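Local atomic coordinates of phosphonate monoester hydrolase (Ruegeria pomeroyi, PDB entry 4UPK), a protein that belongs to the sulfatase family of the alkaline phosphatase clan and has that clan's alpha/beta fold, in which helices pack around a central mixed sheet. Residues A[205-208]-A[212-215]; A[237-242]-A[325-330]; A[253-258]-A[316-321]; A[291-296]-A[307-312]. All blocks are in the same frame, centred on the assembly; numbering follows the deposited sequence.

Contact 1. Residues A[205-208]-A[212-215]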
# COMPACT_ATOMS: atom_id res chain seq x y z
N ALA A 205 39.16 30.07 1.02
CA ALA A 205 38.77 28.80 0.41
C ALA A 205 39.43 28.64 -0.98
O ALA A 205 39.78 29.65 -1.60
CB ALA A 205 37.26 28.71 0.29
N MET A 206 39.62 27.39 -1.43
CA MET A 206 40.19 26.98 -2.73
C MET A 206 39.43 27.66 -3.88
O MET A 206 40.02 28.07 -4.88
CB MET A 206 40.11 25.43 -2.86
CG MET A 206 40.31 24.86 -4.29
SD MET A 206 39.39 23.31 -4.65
CE MET A 206 37.76 23.97 -4.93
N TYR A 207 38.10 27.78 -3.73
CA TYR A 207 37.19 28.38 -4.70
C TYR A 207 36.97 29.88 -4.44
O TYR A 207 36.97 30.33 -3.29
CB TYR A 207 35.83 27.62 -4.71
CG TYR A 207 35.30 27.30 -3.33
CD1 TYR A 207 34.53 28.23 -2.63
CD2 TYR A 207 35.57 26.08 -2.72
CE1 TYR A 207 34.05 27.95 -1.34
CE2 TYR A 207 35.13 25.80 -1.42
CZ TYR A 207 34.36 26.74 -0.74
OH TYR A 207 33.91 26.45 0.52
N ARG A 208 36.78 30.64 -5.52
CA ARG A 208 36.48 32.08 -5.45
C ARG A 208 35.04 32.21 -4.95
O ARG A 208 34.28 31.24 -5.02
CB ARG A 208 36.64 32.76 -6.83
CG ARG A 208 38.07 32.71 -7.35
CD ARG A 208 38.19 33.18 -8.79
NE ARG A 208 38.04 34.63 -8.89
CZ ARG A 208 37.43 35.27 -9.89
NH1 ARG A 208 36.91 34.58 -10.90
NH2 ARG A 208 37.32 36.59 -9.87
N SER A 212 31.46 29.60 -4.90
CA SER A 212 31.17 29.00 -3.60
C SER A 212 29.88 28.20 -3.58
O SER A 212 29.04 28.35 -4.46
CB SER A 212 31.16 30.07 -2.50
OG SER A 212 29.88 30.67 -2.35
N ASP A 213 29.73 27.34 -2.57
CA ASP A 213 28.54 26.53 -2.32
C ASP A 213 27.28 27.41 -2.15
O ASP A 213 26.27 27.11 -2.79
CB ASP A 213 28.76 25.59 -1.11
CG ASP A 213 29.41 26.16 0.14
OD1 ASP A 213 29.75 27.39 0.15
OD2 ASP A 213 29.58 25.40 1.11
N THR A 214 27.39 28.53 -1.36
CA THR A 214 26.33 29.54 -1.15
C THR A 214 25.91 30.20 -2.46
O THR A 214 24.71 30.26 -2.73
CB THR A 214 26.78 30.57 -0.09
OG1 THR A 214 27.10 29.89 1.13
CG2 THR A 214 25.72 31.67 0.16
N ALA A 215 26.90 30.73 -3.24
CA ALA A 215 26.69 31.42 -4.52
C ALA A 215 26.06 30.49 -5.55
O ALA A 215 25.10 30.86 -6.22
CB ALA A 215 28.02 31.96 -5.05

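Contact 2. Residues A[237-242]-A[325-330]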
# COMPACT_ATOMS: atom_id res chain seq x y z
N LEU A 237 14.47 26.52 -0.23
CA LEU A 237 15.89 26.81 -0.44
C LEU A 237 16.64 26.70 0.91
O LEU A 237 16.27 27.33 1.90
CB LEU A 237 16.02 28.18 -1.13
CG LEU A 237 17.39 28.85 -1.33
CD1 LEU A 237 18.18 28.23 -2.48
CD2 LEU A 237 17.20 30.33 -1.63
N THR A 238 17.67 25.81 0.93
CA THR A 238 18.42 25.41 2.12
C THR A 238 19.93 25.63 2.01
O THR A 238 20.65 24.87 1.34
CB THR A 238 18.10 23.93 2.44
OG1 THR A 238 18.51 23.14 1.33
CG2 THR A 238 16.61 23.69 2.74
N TYR A 239 20.41 26.64 2.72
CA TYR A 239 21.82 26.99 2.79
C TYR A 239 22.46 26.27 3.96
O TYR A 239 22.00 26.43 5.09
CB TYR A 239 22.00 28.51 2.99
CG TYR A 239 21.52 29.35 1.84
CD1 TYR A 239 22.29 29.50 0.69
CD2 TYR A 239 20.31 30.05 1.91
CE1 TYR A 239 21.87 30.31 -0.37
CE2 TYR A 239 19.89 30.87 0.87
CZ TYR A 239 20.68 31.00 -0.27
OH TYR A 239 20.32 31.82 -1.31
N ILE A 240 23.51 25.51 3.69
CA ILE A 240 24.28 24.78 4.68
C ILE A 240 25.09 25.74 5.54
O ILE A 240 25.11 25.59 6.75
CB ILE A 240 25.14 23.64 4.04
CG1 ILE A 240 25.77 22.71 5.12
CG2 ILE A 240 26.18 24.15 3.04
CD1 ILE A 240 24.69 21.94 5.98
N ARG A 241 25.73 26.74 4.89
CA ARG A 241 26.54 27.77 5.52
C ARG A 241 25.71 28.72 6.37
O ARG A 241 24.59 29.05 5.96
CB ARG A 241 27.33 28.57 4.46
CG ARG A 241 28.28 27.74 3.60
CD ARG A 241 29.21 26.87 4.39
NE ARG A 241 30.20 26.23 3.53
CZ ARG A 241 31.33 25.67 3.95
NH1 ARG A 241 31.65 25.69 5.24
NH2 ARG A 241 32.16 25.10 3.09
N PRO A 242 26.21 29.18 7.56
CA PRO A 242 27.49 28.84 8.22
C PRO A 242 27.44 27.45 8.87
O PRO A 242 26.49 27.14 9.58
CB PRO A 242 27.65 29.97 9.24
CG PRO A 242 26.22 30.30 9.65
CD PRO A 242 25.40 30.11 8.39
N GLY A 325 19.76 38.52 -0.43
CA GLY A 325 19.40 39.81 -1.03
C GLY A 325 19.08 39.69 -2.52
O GLY A 325 18.17 40.36 -3.01
N ARG A 326 19.79 38.81 -3.23
CA ARG A 326 19.58 38.52 -4.65
C ARG A 326 18.25 37.80 -4.86
O ARG A 326 17.62 38.02 -5.88
CB ARG A 326 20.71 37.64 -5.20
CG ARG A 326 22.09 38.28 -5.28
CD ARG A 326 23.13 37.21 -5.57
NE ARG A 326 23.00 36.72 -6.94
CZ ARG A 326 23.42 35.53 -7.37
NH1 ARG A 326 23.98 34.66 -6.54
NH2 ARG A 326 23.27 35.20 -8.65
N VAL A 327 17.86 36.90 -3.92
CA VAL A 327 16.60 36.14 -3.93
C VAL A 327 15.43 37.13 -3.74
O VAL A 327 14.45 37.08 -4.49
CB VAL A 327 16.60 34.99 -2.89
CG1 VAL A 327 15.24 34.29 -2.84
CG2 VAL A 327 17.71 33.98 -3.17
N ILE A 328 15.55 38.05 -2.77
CA ILE A 328 14.57 39.11 -2.50
C ILE A 328 14.45 40.03 -3.71
O ILE A 328 13.34 40.30 -4.13
CB ILE A 328 14.89 39.91 -1.18
CG1 ILE A 328 14.88 39.01 0.09
CG2 ILE A 328 13.99 41.15 -1.02
CD1 ILE A 328 13.55 38.17 0.38
N ALA A 329 15.60 40.50 -4.29
CA ALA A 329 15.66 41.37 -5.47
C ALA A 329 14.92 40.76 -6.65
O ALA A 329 14.20 41.48 -7.33
CB ALA A 329 17.10 41.69 -5.85
N HIS A 330 15.05 39.43 -6.85
CA HIS A 330 14.34 38.68 -7.90
C HIS A 330 12.82 38.80 -7.73
O HIS A 330 12.11 38.96 -8.72
CB HIS A 330 14.74 37.19 -7.88
CG HIS A 330 13.93 36.34 -8.81
ND1 HIS A 330 14.09 36.41 -10.19
CD2 HIS A 330 12.93 35.47 -8.53
CE1 HIS A 330 13.20 35.58 -10.70
NE2 HIS A 330 12.48 34.98 -9.74

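Contact 3. Residues A[253-258]-A[316-321]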
# COMPACT_ATOMS: atom_id res chain seq x y z
N ASN A 253 36.73 35.29 4.63
CA ASN A 253 37.61 34.52 5.50
C ASN A 253 38.25 35.36 6.63
O ASN A 253 38.36 34.88 7.75
CB ASN A 253 38.69 33.80 4.66
CG ASN A 253 39.63 34.72 3.91
OD1 ASN A 253 39.23 35.62 3.17
ND2 ASN A 253 40.91 34.51 4.09
N THR A 254 38.65 36.59 6.31
CA THR A 254 39.30 37.54 7.22
C THR A 254 38.55 38.86 7.37
O THR A 254 39.07 39.78 7.99
CB THR A 254 40.74 37.79 6.78
OG1 THR A 254 40.74 38.13 5.40
CG2 THR A 254 41.67 36.61 7.06
N MET A 255 37.31 38.97 6.85
CA MET A 255 36.52 40.20 6.97
C MET A 255 36.32 40.67 8.42
O MET A 255 36.33 41.87 8.67
CB MET A 255 35.23 40.14 6.15
CG MET A 255 33.99 39.65 6.89
SD MET A 255 32.48 39.69 5.91
CE MET A 255 32.48 41.32 5.36
N TYR A 256 36.23 39.72 9.36
CA TYR A 256 36.11 39.97 10.80
C TYR A 256 37.41 39.57 11.49
O TYR A 256 37.94 38.48 11.27
CB TYR A 256 34.88 39.25 11.42
CG TYR A 256 33.57 39.61 10.73
CD1 TYR A 256 33.17 40.94 10.58
CD2 TYR A 256 32.76 38.62 10.18
CE1 TYR A 256 31.98 41.27 9.94
CE2 TYR A 256 31.57 38.94 9.53
CZ TYR A 256 31.19 40.27 9.40
OH TYR A 256 30.02 40.58 8.76
N ASP A 257 37.95 40.48 12.28
CA ASP A 257 39.19 40.28 13.02
C ASP A 257 38.88 39.45 14.27
O ASP A 257 38.10 39.91 15.10
CB ASP A 257 39.81 41.65 13.39
CG ASP A 257 41.16 41.63 14.09
OD1 ASP A 257 41.67 40.53 14.39
OD2 ASP A 257 41.70 42.72 14.34
N PRO A 258 39.50 38.24 14.43
CA PRO A 258 39.24 37.41 15.63
C PRO A 258 39.64 38.10 16.95
O PRO A 258 39.05 37.80 18.00
CB PRO A 258 40.10 36.18 15.39
CG PRO A 258 40.29 36.12 13.90
CD PRO A 258 40.45 37.56 13.52
N LEU A 316 30.79 33.60 6.83
CA LEU A 316 29.91 32.71 6.04
C LEU A 316 28.44 33.13 6.16
O LEU A 316 27.72 33.04 5.16
CB LEU A 316 30.08 31.24 6.45
CG LEU A 316 31.38 30.55 6.03
CD1 LEU A 316 31.57 29.22 6.80
CD2 LEU A 316 31.43 30.34 4.53
N ALA A 317 28.01 33.60 7.35
CA ALA A 317 26.66 34.14 7.60
C ALA A 317 26.47 35.44 6.77
O ALA A 317 25.44 35.58 6.12
CB ALA A 317 26.47 34.42 9.08
N THR A 318 27.48 36.33 6.72
CA THR A 318 27.44 37.54 5.89
C THR A 318 27.31 37.15 4.37
O THR A 318 26.50 37.75 3.67
CB THR A 318 28.59 38.50 6.28
OG1 THR A 318 28.30 39.02 7.59
CG2 THR A 318 28.76 39.70 5.30
N GLU A 319 28.05 36.13 3.90
CA GLU A 319 27.95 35.68 2.52
C GLU A 319 26.55 35.08 2.22
O GLU A 319 26.01 35.32 1.15
CB GLU A 319 29.08 34.71 2.15
CG GLU A 319 29.11 34.37 0.65
CD GLU A 319 29.92 33.14 0.31
OE1 GLU A 319 30.18 32.32 1.22
OE2 GLU A 319 30.32 32.99 -0.87
N VAL A 320 25.94 34.37 3.18
CA VAL A 320 24.57 33.85 3.02
C VAL A 320 23.62 35.04 2.87
O VAL A 320 22.76 35.04 1.97
CB VAL A 320 24.18 32.90 4.20
CG1 VAL A 320 22.67 32.76 4.36
CG2 VAL A 320 24.86 31.54 4.04
N ASP A 321 23.79 36.06 3.73
CA ASP A 321 23.04 37.30 3.69
C ASP A 321 23.07 37.97 2.31
O ASP A 321 22.00 38.30 1.82
CB ASP A 321 23.51 38.28 4.75
CG ASP A 321 22.55 39.42 4.91
OD1 ASP A 321 21.58 39.27 5.67
OD2 ASP A 321 22.71 40.43 4.19

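Contact 4. Residues A[291-296]-A[307-312]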
# COMPACT_ATOMS: atom_id res chain seq x y z
N SER A 291 37.53 19.33 15.01
CA SER A 291 36.52 18.59 14.24
C SER A 291 35.65 19.52 13.38
O SER A 291 34.88 19.03 12.55
CB SER A 291 35.66 17.71 15.16
OG SER A 291 34.80 18.48 15.99
N PHE A 292 35.77 20.84 13.56
CA PHE A 292 35.00 21.88 12.85
C PHE A 292 35.69 22.48 11.61
O PHE A 292 35.14 23.40 11.00
CB PHE A 292 34.61 22.99 13.84
CG PHE A 292 33.20 22.93 14.35
CD1 PHE A 292 32.71 21.77 14.94
CD2 PHE A 292 32.36 24.03 14.25
CE1 PHE A 292 31.39 21.71 15.38
CE2 PHE A 292 31.04 23.97 14.71
CZ PHE A 292 30.57 22.81 15.26
N VAL A 293 36.87 21.96 11.25
CA VAL A 293 37.69 22.40 10.11
C VAL A 293 38.41 21.17 9.50
O VAL A 293 38.55 20.17 10.18
CB VAL A 293 38.73 23.52 10.48
CG1 VAL A 293 38.06 24.84 10.83
CG2 VAL A 293 39.68 23.08 11.59
N LEU A 294 38.89 21.26 8.24
CA LEU A 294 39.65 20.20 7.56
C LEU A 294 41.10 20.64 7.30
O LEU A 294 41.32 21.76 6.84
CB LEU A 294 38.97 19.72 6.25
CG LEU A 294 37.67 18.89 6.39
CD1 LEU A 294 37.20 18.40 5.03
CD2 LEU A 294 37.85 17.66 7.32
N GLY A 295 42.07 19.78 7.66
CA GLY A 295 43.50 20.02 7.47
C GLY A 295 44.30 20.38 8.72
O GLY A 295 45.49 20.72 8.61
N PHE A 296 43.65 20.33 9.90
CA PHE A 296 44.20 20.67 11.23
C PHE A 296 43.82 19.56 12.25
O PHE A 296 42.91 19.75 13.06
CB PHE A 296 43.69 22.07 11.68
CG PHE A 296 43.92 23.16 10.67
CD1 PHE A 296 43.00 23.38 9.64
CD2 PHE A 296 45.05 23.96 10.72
CE1 PHE A 296 43.24 24.36 8.66
CE2 PHE A 296 45.27 24.96 9.77
CZ PHE A 296 44.37 25.14 8.74
N GLN A 307 38.46 32.07 18.46
CA GLN A 307 38.06 33.35 17.87
C GLN A 307 38.14 33.38 16.33
O GLN A 307 37.34 34.05 15.68
CB GLN A 307 38.82 34.53 18.52
CG GLN A 307 38.52 34.71 20.02
CD GLN A 307 37.10 35.07 20.34
OE1 GLN A 307 36.23 34.21 20.49
NE2 GLN A 307 36.82 36.34 20.50
N THR A 308 39.08 32.61 15.76
CA THR A 308 39.29 32.49 14.32
C THR A 308 38.11 31.76 13.68
O THR A 308 37.55 32.26 12.71
CB THR A 308 40.68 31.91 14.01
OG1 THR A 308 41.67 32.75 14.61
CG2 THR A 308 40.95 31.82 12.53
N LEU A 309 37.72 30.62 14.27
CA LEU A 309 36.58 29.81 13.86
C LEU A 309 35.31 30.65 13.94
O LEU A 309 34.49 30.60 13.02
CB LEU A 309 36.46 28.60 14.80
CG LEU A 309 37.05 27.29 14.29
CD1 LEU A 309 38.57 27.32 14.33
CD2 LEU A 309 36.52 26.12 15.07
N ARG A 310 35.16 31.44 15.02
CA ARG A 310 34.05 32.36 15.28
C ARG A 310 33.97 33.45 14.21
O ARG A 310 32.88 33.70 13.69
CB ARG A 310 34.16 32.93 16.71
CG ARG A 310 33.67 31.95 17.76
CD ARG A 310 34.06 32.28 19.19
NE ARG A 310 33.44 33.51 19.72
CZ ARG A 310 32.24 33.58 20.28
NH1 ARG A 310 31.49 32.49 20.40
NH2 ARG A 310 31.77 34.74 20.73
N ALA A 311 35.14 34.04 13.80
CA ALA A 311 35.23 35.04 12.73
C ALA A 311 34.88 34.43 11.35
O ALA A 311 34.23 35.11 10.54
CB ALA A 311 36.62 35.66 12.70
N VAL A 312 35.32 33.18 11.07
CA VAL A 312 35.05 32.46 9.82
C VAL A 312 33.55 32.18 9.68
O VAL A 312 32.98 32.44 8.63
CB VAL A 312 35.94 31.19 9.66
CG1 VAL A 312 35.48 30.32 8.47
CG2 VAL A 312 37.42 31.57 9.50

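Contact 1. Residues A[205-208]-A[212-215]
Ser212 OG, on the residue whose CA and CB pack against Tyr207, is held by several groups. Ala215 N donates to Ser212 OG at 3.1 Å, nearly straight at 172°: the N-cap bond of helix 213-224. Glu319 OE2, on helix 303-333, is hydrogen-bonded to the same oxygen, and Ala209 O adds a weak hydrogen bond. A chi1 of 88° places OG between the backbone N and the carbonyl carbon, within range of Ala215 N. Thr214 N reaches Asp213 OD1 at 3.0 Å from above the carboxylate plane, while Asp213 OD2 forms a salt bridge with Arg241.

Between the two segments the side-chain touch is carbon on carbon. Tyr207 CD1 lies 3.6 Å from Ser212 CA, and Tyr207 CE1 lies 3.8 Å from Ser212 CB; the approach to the ring is oblique. Arg208 O, 3.3 Å from Ser212 N, is too poorly angled to bond. Ala205 CB sits over one ring face toward the rim, Met206 CE meets the edge in plane, and Trp171 pairs with it edge-to-face.

The aromatic ring packs against the carbon side of the N-cap residue, while the cap oxygen and the Asp213 carboxylate tie the start of the helix to Glu319 and Arg241.

Contact 2. Residues A[237-242]-A[325-330]
Strand residues 237-239 and the helical turns of 325-330 keep their backbones well apart: even the nearest pair, Leu237 CA and Val327 CA, is separated by 10.0 Å, so side chains alone bridge the gap. The strand ends at Tyr239, and the chain then runs on to a cis peptide before Pro242. On the other side the helix is regular, with Ala329 N bonded to Gly325 O at 2.9 Å.

One methyl group does the joining. Val327 CG2 lies 4.0 Å from Leu237 CD2, where the two side chains reach toward each other tip to tip, and 3.9 Å from Tyr239 OH. In Leu237 a chi1 of 172° swings CG anti to the backbone N, and a chi2 of 77° completes the placing of CD2 against the valine. In Val327 it is CG2 that stands anti to the carbonyl carbon, and this branch is the one presented to both partners. Tyr239 meets the valine with its hydroxyl end; that oxygen is hydrogen-bonded to Thr218 of helix 213-224, so this buried hydroxyl has a polar partner.

Leu37 of strand 35-41 and Phe221 of helix 213-224 also press on Val327, and Ile324 meets Tyr239. Strand 234-239 runs parallel between 35-41 and 125-127 in the central sheet. Helix 303-333 lies along the chain between this strand and 340-346, which pairs with the other edge of 35-41, so the contact seats the main helix of a beta-alpha-beta crossover on its first strand.

Contact 3. Residues A[253-258]-A[316-321]
Met255 runs over one face of the Tyr256 ring and on to Thr318. Met255 CG stands 3.5 Å above the centre of that ring, and further out Met255 SD comes within 3.8 Å of Thr318 CG2, the chain bending at chi3 (-53°) so that CE stays near the same methyl at 4.1 Å.

Tyr256 makes the polar half of the contact. Its OH donates to Thr318 OG1 over a short 2.6 Å, with the threonine oxygen at the ring edge, close to the ring plane. Thr318 can serve both neighbours because its OG1 is anti to the carbonyl carbon (chi1 -69°) while CG2 takes the position anti to the backbone N: one branch faces the phenol, the other the thioether.

This is how a connecting loop of the alkaline phosphatase-like fold, the one after strand 234-239, is fastened to the long helix 303-333 that flanks the central sheet. The two hydroxyls are further gripped by one residue of another loop: Glu58 N is bonded to Tyr256 OH, and Glu58 O to Thr318 OG1, so its whole backbone amide and carbonyl pair is engaged. One helical turn on, Asp321 holds His61 N and Leu62 N at the start of helix 60-67. Met255 and Tyr256 are both partly exposed, whereas Thr318 is buried, with Val57 also touching it.

Contact 4. Residues A[291-296]-A[307-312]
Apolar packing makes the whole touch between these segments, and Leu309 is its single helical participant. Its two methyl branches divide the loop between them: Leu309 CD2 lies 3.9 Å from Phe292 CB, and Leu309 CD1 lies 4.3 Å from Val293 CG1, a looser approach. The leucine's chi1, -98°, is displaced from a staggered value; from there its forked end meets two consecutive loop residues.

Aromatic contact lies off to one side. Phe292 offers only its CB to the helix; the ring itself leads away and makes an edge-to-face pair with Trp358, also touching Glu350.

Polar bonds fix each segment separately. Phe292 is tied through its backbone to Leu246. On the helix, Val312 N bonds Thr308 O at 2.9 Å, and the side chains of Gln307 and Arg310 both reach Pro262 O, through NE2 and NH2 respectively, with Arg310 NH1 binding Leu352 O.

The result is a buried loop-on-helix packing of the sulfatase-family domain: the irregular chain between helices 280-286 and 303-333 folds back on the early turns of the long helix that it leads into.

How the contacts relate
Three of the four contacts use helix 303-333, at successive levels: contact 4 on its early turns, contact 3 midway and contact 2 farther along, beside the central sheet. Contact 1, on helix 213-224, touches contacts 2 and 3 through one charged and one polar link, but stays about 8 Å from contact 4 at the nearest atoms. Contacts 1, 2 and 4 are buried, and contact 3 is only partly so. Chemistry follows place: contact 4 rests on aliphatic carbons alone, contact 2 adds a tyrosine hydroxyl, contact 1 sets a ring against a helix cap, and only contact 3 has a hydrogen bond between its own segments. Contacts 3 and 4 also touch, with Pro258 packing on Gln307 and Thr308.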